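Local coordinates for N-terminal domain of PorA (28-171) (PDB 6KJK), which belongs, as the N-terminal domain, to a type IX secretion system cargo protein that affects PorXY-SigP signalling, the domain's own part in this being inferred, at residues Gly104-Phe109 against Asn128-Tyr133. Sequence-based numbering, arbitrary orientation.
Sequences GHTGAF and NINFKY
I129 and F109 pair at one end: I129 N reaches F109 O at 2.8 Å, nearly straight (177°), and F109 N returns the bond to I129 O. A water lies within reach of F109 O (3.1 Å) and N130 OD1. Next, N130 sits beside A108 in a non-hydrogen-bonded pair, its OD1 3.4 Å from A108 CB. F131 closes two bonds with G107, the shorter from F131 N to G107 O at 2.7 Å. G107 has no side chain on this face; the F131 ring meets F109, CE2 of F131 lying 3.5 Å from F109 CD1, rim to rim with planes at 79°, while I129 CG2 sits above one face of F131, off toward its rim. K132 runs alongside T106, whose hydroxyl is hydrogen-bonded to G136 O, and extends to a salt bridge with D21. Y133 pairs with H105, Y133 N to H105 O at 2.9 Å; it swings its ring away from its own N (chi1 175°), bringing CD2 near H105 ND1 at an oblique meeting. H105 NE2 bonds to Y96 OH, and F98 meets both rings edge-to-face. I129, F131, Y133, F109 and H105 thus share the inward face, packed towards strands 31-42 and 90-99, as expected of an antiparallel hairpin in a two-sheet beta sandwich.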
# COMPACT_ATOMS: atom_id res chain seq x y z
N GLY A 104 -21.76 3.18 -0.89
CA GLY A 104 -20.38 2.97 -1.29
C GLY A 104 -19.51 4.19 -1.08
O GLY A 104 -19.98 5.31 -0.89
N HIS A 105 -18.20 3.97 -1.12
CA HIS A 105 -17.24 5.06 -1.07
C HIS A 105 -15.92 4.52 -1.56
O HIS A 105 -15.73 3.31 -1.70
CB HIS A 105 -17.11 5.66 0.34
CG HIS A 105 -16.16 4.92 1.24
ND1 HIS A 105 -16.56 3.88 2.06
CD2 HIS A 105 -14.84 5.10 1.48
CE1 HIS A 105 -15.51 3.43 2.74
NE2 HIS A 105 -14.46 4.17 2.42
N THR A 106 -15.00 5.43 -1.84
CA THR A 106 -13.65 5.05 -2.24
C THR A 106 -12.66 5.55 -1.19
O THR A 106 -12.61 6.75 -0.90
CB THR A 106 -13.31 5.64 -3.61
OG1 THR A 106 -14.27 5.19 -4.58
CG2 THR A 106 -11.92 5.19 -4.03
N GLY A 107 -11.91 4.63 -0.59
CA GLY A 107 -10.69 5.00 0.15
C GLY A 107 -9.55 5.04 -0.85
O GLY A 107 -9.50 4.23 -1.77
N ALA A 108 -8.67 6.01 -0.74
CA ALA A 108 -7.60 6.17 -1.71
C ALA A 108 -6.29 6.45 -0.99
O ALA A 108 -6.25 7.28 -0.06
CB ALA A 108 -7.91 7.32 -2.69
N PHE A 109 -5.23 5.74 -1.40
CA PHE A 109 -3.94 5.86 -0.77
C PHE A 109 -2.88 5.90 -1.84
O PHE A 109 -3.07 5.36 -2.94
CB PHE A 109 -3.67 4.65 0.13
CG PHE A 109 -4.67 4.52 1.27
CD1 PHE A 109 -5.86 3.84 1.10
CD2 PHE A 109 -4.41 5.11 2.50
CE1 PHE A 109 -6.75 3.72 2.16
CE2 PHE A 109 -5.29 4.98 3.53
CZ PHE A 109 -6.45 4.29 3.38
N ASN A 128 -0.66 3.88 -6.57
CA ASN A 128 -1.88 4.48 -6.05
C ASN A 128 -2.91 3.38 -5.90
O ASN A 128 -3.12 2.59 -6.82
CB ASN A 128 -2.40 5.57 -7.00
CG ASN A 128 -1.39 6.60 -7.26
OD1 ASN A 128 -1.06 7.40 -6.37
ND2 ASN A 128 -0.80 6.56 -8.45
N ILE A 129 -3.54 3.30 -4.73
CA ILE A 129 -4.43 2.21 -4.38
C ILE A 129 -5.80 2.82 -4.10
O ILE A 129 -5.92 3.69 -3.22
CB ILE A 129 -3.91 1.47 -3.14
CG1 ILE A 129 -2.53 0.93 -3.42
CG2 ILE A 129 -4.88 0.36 -2.71
CD1 ILE A 129 -1.80 0.56 -2.20
N ASN A 130 -6.82 2.36 -4.82
CA ASN A 130 -8.20 2.79 -4.57
C ASN A 130 -9.00 1.61 -4.06
O ASN A 130 -9.08 0.57 -4.73
CB ASN A 130 -8.86 3.30 -5.85
CG ASN A 130 -8.25 4.58 -6.35
OD1 ASN A 130 -7.84 5.45 -5.57
ND2 ASN A 130 -8.19 4.73 -7.67
N PHE A 131 -9.53 1.73 -2.87
CA PHE A 131 -10.44 0.74 -2.31
C PHE A 131 -11.84 1.20 -2.65
O PHE A 131 -12.38 2.11 -2.01
CB PHE A 131 -10.25 0.68 -0.80
CG PHE A 131 -8.89 0.15 -0.37
CD1 PHE A 131 -8.64 -1.22 -0.42
CD2 PHE A 131 -7.88 0.98 0.07
CE1 PHE A 131 -7.41 -1.75 -0.02
CE2 PHE A 131 -6.66 0.45 0.48
CZ PHE A 131 -6.42 -0.92 0.44
N LYS A 132 -12.44 0.59 -3.66
CA LYS A 132 -13.78 0.96 -4.13
C LYS A 132 -14.78 0.02 -3.47
O LYS A 132 -15.01 -1.10 -3.93
CB LYS A 132 -13.85 0.91 -5.65
CG LYS A 132 -12.97 1.94 -6.31
CD LYS A 132 -13.16 1.95 -7.81
CE LYS A 132 -12.28 3.00 -8.44
NZ LYS A 132 -12.34 2.94 -9.93
N TYR A 133 -15.36 0.49 -2.37
CA TYR A 133 -16.31 -0.28 -1.58
C TYR A 133 -17.72 -0.10 -2.16
O TYR A 133 -18.20 1.03 -2.29
CB TYR A 133 -16.30 0.24 -0.15
CG TYR A 133 -17.30 -0.36 0.79
CD1 TYR A 133 -17.21 -1.69 1.19
CD2 TYR A 133 -18.34 0.43 1.32
CE1 TYR A 133 -18.11 -2.23 2.09
CE2 TYR A 133 -19.24 -0.10 2.22
CZ TYR A 133 -19.14 -1.42 2.60
OH TYR A 133 -20.05 -1.91 3.51
O HOH W 1 -5.12 6.42 -4.95